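Local coordinates for glutamine amidotransferase subunit pdxT (Thermus thermophilus, PDB 2YWD), which probably hydrolyses glutamine to glutamate and ammonia and passes the ammonia to its partner PdxS for the synthesis of pyridoxal 5'-phosphate, at residues A20-L24 against G25-K29; L123-E126 against G127-S130. All blocks are in the same frame, centred on the assembly; numbering follows the deposited sequence.

Contact 1 of 2, residues A20-L24 against G25-K29; sequences ALKRL and GIEAK
The flat group at the centre is the peptide carbonyl of L21, whose O receives I26 N across the contact at 3.1 Å. This donor is tilted 31° from the carbonyl plane. L24 N also bonds to L21 O, and the two N-H groups approach from opposite faces of that plane. The K22 carbonyl is used differently. G25 N stands above its plane and meets K22 O at 2.8 Å. The bonds from I26 N to L21 O and from G25 N to K22 O together form a Schellman motif that ends helix 14-22. G25 is its C-prime residue, with a positive phi of 76°.

The side chains of L21, I26 and A28 add apolar contacts. L21 CB faces I26 CB, and L21 CD1 reaches A28 CB at 3.6 Å. CG of L21 lies beside its backbone N (chi1 -73°), and the chain then runs out extended to put CD1 on A28. L21 also touches V5 and V7 of strand 5-8 and H182 of helix 180-189. K22 CA makes a CH...O contact with I26 O at 3.5 Å. K22 NZ and E27 OE2 remain 6.6 Å apart, so any attraction between their charges is probably modest. The turn is thus held mainly by main-chain bonds, over a small apolar patch in which L21 is buried.

Contact 2 of 2, residues L123-E126 against G127-S130; sequences LEVE and GLGS
V125 and L128 meet side by side and point the same way. CG1 of V125 touches L128 CB at 3.6 Å, and L128 CD2 lies a little further from the same methyl. CG1 is trans to the backbone N of V125 (chi1 -180°), which turns this branch to the L128 side. The other branch, CG2, lies near G129 O.

On the opposite face of the hairpin, E124 bends back over S130. Its OE2 comes to 3.3 Å from S130 CB, while S130 OG is further off at 3.8 Å. The bend is at chi2 (-55°), and it lays the carboxylate over the backbone of the opposing strand.

The backbone positions both pairs. V125 N bonds to G129 O, and G129 N returns to V125 O, each at 2.8 Å. L128 N adds a weak bond to V125 O at 3.1 Å, so one oxygen draws on two successive N-H groups. E124 and S130 form the adjoining non-hydrogen-bonded pair, where S130 CA makes a CH...O contact with L123 O. The chain reverses through G127, whose phi is 83°.

Further out, V125 packs on A152 of strand 149-154, L160 of strand 157-163 and F131 of the partner strand in its own hairpin, 129-136. L128 rests on R180 and L181 of helix 180-189. R180 also bonds to S130 O, tying the returning strand to that helix.

L128 and G129 both face V125, which makes this a classic beta bulge. It sits at the turn of the antiparallel beta hairpin formed by strands 118-125 and 129-136.

From the N terminus, the chain first runs through strand 5-8 and helix 14-22. Contact 1 closes the turn after that helix and leads into strand 29-31, an outermost strand of the seven-stranded sheet. Much later, contact 2 closes the hairpin between strands 118-125 and 129-136. The two are in series: neither nests in the other and they do not cross. The centres of contact 1 and contact 2 are about 22 Å apart. The nearest atoms of contact 1 and contact 2 are about 10 Å apart. Helix 180-189, near the C terminus, touches both: H182 and L186 at 20-24, and its first turn at 127-130.

Contact 1 of 2, residues A20-L24 against G25-K29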
loop_
_atom_site.group_PDB
_atom_site.type_symbol
_atom_site.label_atom_id
_atom_site.label_comp_id
_atom_site.label_asym_id
_atom_site.label_seq_id
_atom_site.Cartn_x
_atom_site.Cartn_y
_atom_site.Cartn_z
ATOM N N ALA A 20 -5.071 -13.359 1.185
ATOM C CA ALA A 20 -6.048 -12.666 0.359
ATOM C C ALA A 20 -5.783 -12.953 -1.116
ATOM O O ALA A 20 -6.718 -13.125 -1.901
ATOM C CB ALA A 20 -5.991 -11.162 0.623
ATOM N N LEU A 21 -4.509 -13.010 -1.489
ATOM C CA LEU A 21 -4.128 -13.273 -2.874
ATOM C C LEU A 21 -4.471 -14.689 -3.330
ATOM O O LEU A 21 -4.628 -14.938 -4.526
ATOM C CB LEU A 21 -2.633 -12.996 -3.075
ATOM C CG LEU A 21 -2.258 -11.507 -3.094
ATOM C CD1 LEU A 21 -0.743 -11.335 -3.063
ATOM C CD2 LEU A 21 -2.845 -10.860 -4.344
ATOM N N LYS A 22 -4.587 -15.619 -2.387
ATOM C CA LYS A 22 -4.931 -16.990 -2.746
ATOM C C LYS A 22 -6.314 -17.033 -3.392
ATOM O O LYS A 22 -6.567 -17.843 -4.281
ATOM C CB LYS A 22 -4.914 -17.896 -1.512
ATOM C CG LYS A 22 -3.537 -18.097 -0.901
ATOM C CD LYS A 22 -3.582 -19.063 0.283
ATOM C CE LYS A 22 -4.440 -18.523 1.421
ATOM N NZ LYS A 22 -4.425 -19.410 2.621
ATOM N N ARG A 23 -7.205 -16.149 -2.950
ATOM C CA ARG A 23 -8.558 -16.103 -3.494
ATOM C C ARG A 23 -8.562 -15.677 -4.957
ATOM O O ARG A 23 -9.575 -15.798 -5.646
ATOM C CB ARG A 23 -9.439 -15.158 -2.671
ATOM C CG ARG A 23 -9.609 -15.599 -1.225
ATOM C CD ARG A 23 -10.836 -14.973 -0.577
ATOM N NE ARG A 23 -10.963 -15.386 0.818
ATOM C CZ ARG A 23 -10.191 -14.940 1.806
ATOM N NH1 ARG A 23 -9.235 -14.054 1.559
ATOM N NH2 ARG A 23 -10.362 -15.395 3.042
ATOM N N LEU A 24 -7.427 -15.168 -5.423
ATOM C CA LEU A 24 -7.298 -14.753 -6.810
ATOM C C LEU A 24 -6.499 -15.817 -7.566
ATOM O O LEU A 24 -6.119 -15.622 -8.720
ATOM C CB LEU A 24 -6.586 -13.397 -6.903
ATOM C CG LEU A 24 -7.304 -12.196 -6.273
ATOM C CD1 LEU A 24 -6.521 -10.927 -6.575
ATOM C CD2 LEU A 24 -8.717 -12.076 -6.826
ATOM N N GLY A 25 -6.251 -16.940 -6.898
ATOM C CA GLY A 25 -5.501 -18.027 -7.503
ATOM C C GLY A 25 -4.009 -17.744 -7.563
ATOM O O GLY A 25 -3.275 -18.405 -8.300
ATOM N N ILE A 26 -3.564 -16.772 -6.771
ATOM C CA ILE A 26 -2.158 -16.370 -6.742
ATOM C C ILE A 26 -1.389 -16.918 -5.541
ATOM O O ILE A 26 -1.896 -16.935 -4.422
ATOM C CB ILE A 26 -2.033 -14.819 -6.714
ATOM C CG1 ILE A 26 -2.591 -14.214 -8.009
ATOM C CG2 ILE A 26 -0.579 -14.405 -6.507
ATOM C CD1 ILE A 26 -1.732 -14.454 -9.224
ATOM N N GLU A 27 -0.171 -17.387 -5.791
ATOM C CA GLU A 27 0.700 -17.867 -4.726
ATOM C C GLU A 27 1.753 -16.773 -4.625
ATOM O O GLU A 27 2.706 -16.735 -5.401
ATOM C CB GLU A 27 1.340 -19.209 -5.089
ATOM C CG GLU A 27 0.435 -20.400 -4.819
ATOM C CD GLU A 27 0.009 -20.487 -3.360
ATOM O OE1 GLU A 27 0.899 -20.544 -2.482
ATOM O OE2 GLU A 27 -1.213 -20.499 -3.090
ATOM N N ALA A 28 1.545 -15.867 -3.676
ATOM C CA ALA A 28 2.426 -14.726 -3.477
ATOM C C ALA A 28 3.850 -15.067 -3.070
ATOM O O ALA A 28 4.087 -15.943 -2.242
ATOM C CB ALA A 28 1.814 -13.783 -2.453
ATOM N N LYS A 29 4.795 -14.351 -3.664
ATOM C CA LYS A 29 6.203 -14.538 -3.361
ATOM C C LYS A 29 6.579 -13.601 -2.217
ATOM O O LYS A 29 6.289 -12.407 -2.260
ATOM C CB LYS A 29 7.051 -14.224 -4.601
ATOM C CG LYS A 29 8.542 -14.041 -4.333
ATOM C CD LYS A 29 9.153 -15.244 -3.634
ATOM C CE LYS A 29 10.614 -14.984 -3.273
ATOM N NZ LYS A 29 11.233 -16.139 -2.554
#

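Contact 2 of 2, residues L123-E126 against G127-S130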
loop_
_atom_site.group_PDB
_atom_site.type_symbol
_atom_site.label_atom_id
_atom_site.label_comp_id
_atom_site.label_asym_id
_atom_site.label_seq_id
_atom_site.Cartn_x
_atom_site.Cartn_y
_atom_site.Cartn_z
ATOM N N LEU A 123 -17.144 1.583 2.359
ATOM C CA LEU A 123 -16.662 2.610 1.446
ATOM C C LEU A 123 -17.116 2.413 0.005
ATOM O O LEU A 123 -17.340 1.290 -0.445
ATOM C CB LEU A 123 -15.131 2.644 1.473
ATOM C CG LEU A 123 -14.438 2.625 2.838
ATOM C CD1 LEU A 123 -12.962 2.321 2.646
ATOM C CD2 LEU A 123 -14.633 3.956 3.549
ATOM N N GLU A 124 -17.250 3.522 -0.713
ATOM C CA GLU A 124 -17.629 3.475 -2.114
ATOM C C GLU A 124 -16.360 3.660 -2.927
ATOM O O GLU A 124 -15.748 4.727 -2.902
ATOM C CB GLU A 124 -18.634 4.578 -2.439
ATOM C CG GLU A 124 -20.055 4.214 -2.068
ATOM C CD GLU A 124 -20.485 2.906 -2.707
ATOM O OE1 GLU A 124 -20.409 2.799 -3.953
ATOM O OE2 GLU A 124 -20.892 1.985 -1.966
ATOM N N VAL A 125 -15.958 2.604 -3.630
ATOM C CA VAL A 125 -14.751 2.633 -4.445
ATOM C C VAL A 125 -15.103 2.805 -5.916
ATOM O O VAL A 125 -15.887 2.037 -6.473
ATOM C CB VAL A 125 -13.940 1.334 -4.265
ATOM C CG1 VAL A 125 -12.685 1.378 -5.117
ATOM C CG2 VAL A 125 -13.585 1.147 -2.799
ATOM N N GLU A 126 -14.523 3.822 -6.540
ATOM C CA GLU A 126 -14.788 4.100 -7.944
ATOM C C GLU A 126 -14.465 2.895 -8.821
ATOM O O GLU A 126 -13.367 2.340 -8.758
ATOM C CB GLU A 126 -13.972 5.309 -8.405
ATOM C CG GLU A 126 -14.178 5.672 -9.869
ATOM C CD GLU A 126 -13.288 6.816 -10.318
ATOM O OE1 GLU A 126 -12.054 6.708 -10.154
ATOM O OE2 GLU A 126 -13.822 7.819 -10.838
ATOM N N GLY A 127 -15.439 2.495 -9.634
ATOM C CA GLY A 127 -15.255 1.368 -10.527
ATOM C C GLY A 127 -15.480 0.023 -9.868
ATOM O O GLY A 127 -15.971 -0.912 -10.500
ATOM N N LEU A 128 -15.135 -0.076 -8.592
ATOM C CA LEU A 128 -15.285 -1.330 -7.869
ATOM C C LEU A 128 -16.652 -1.479 -7.215
ATOM O O LEU A 128 -17.321 -2.496 -7.386
ATOM C CB LEU A 128 -14.187 -1.443 -6.809
ATOM C CG LEU A 128 -13.960 -2.818 -6.180
ATOM C CD1 LEU A 128 -13.625 -3.822 -7.274
ATOM C CD2 LEU A 128 -12.827 -2.739 -5.168
ATOM N N GLY A 129 -17.065 -0.461 -6.468
ATOM C CA GLY A 129 -18.345 -0.514 -5.788
ATOM C C GLY A 129 -18.150 -0.422 -4.285
ATOM O O GLY A 129 -17.145 0.114 -3.824
ATOM N N SER A 130 -19.100 -0.948 -3.520
ATOM C CA SER A 130 -19.009 -0.909 -2.063
ATOM C C SER A 130 -17.956 -1.884 -1.540
ATOM O O SER A 130 -17.937 -3.047 -1.929
ATOM C CB SER A 130 -20.366 -1.244 -1.443
ATOM O OG SER A 130 -20.289 -1.245 -0.028
#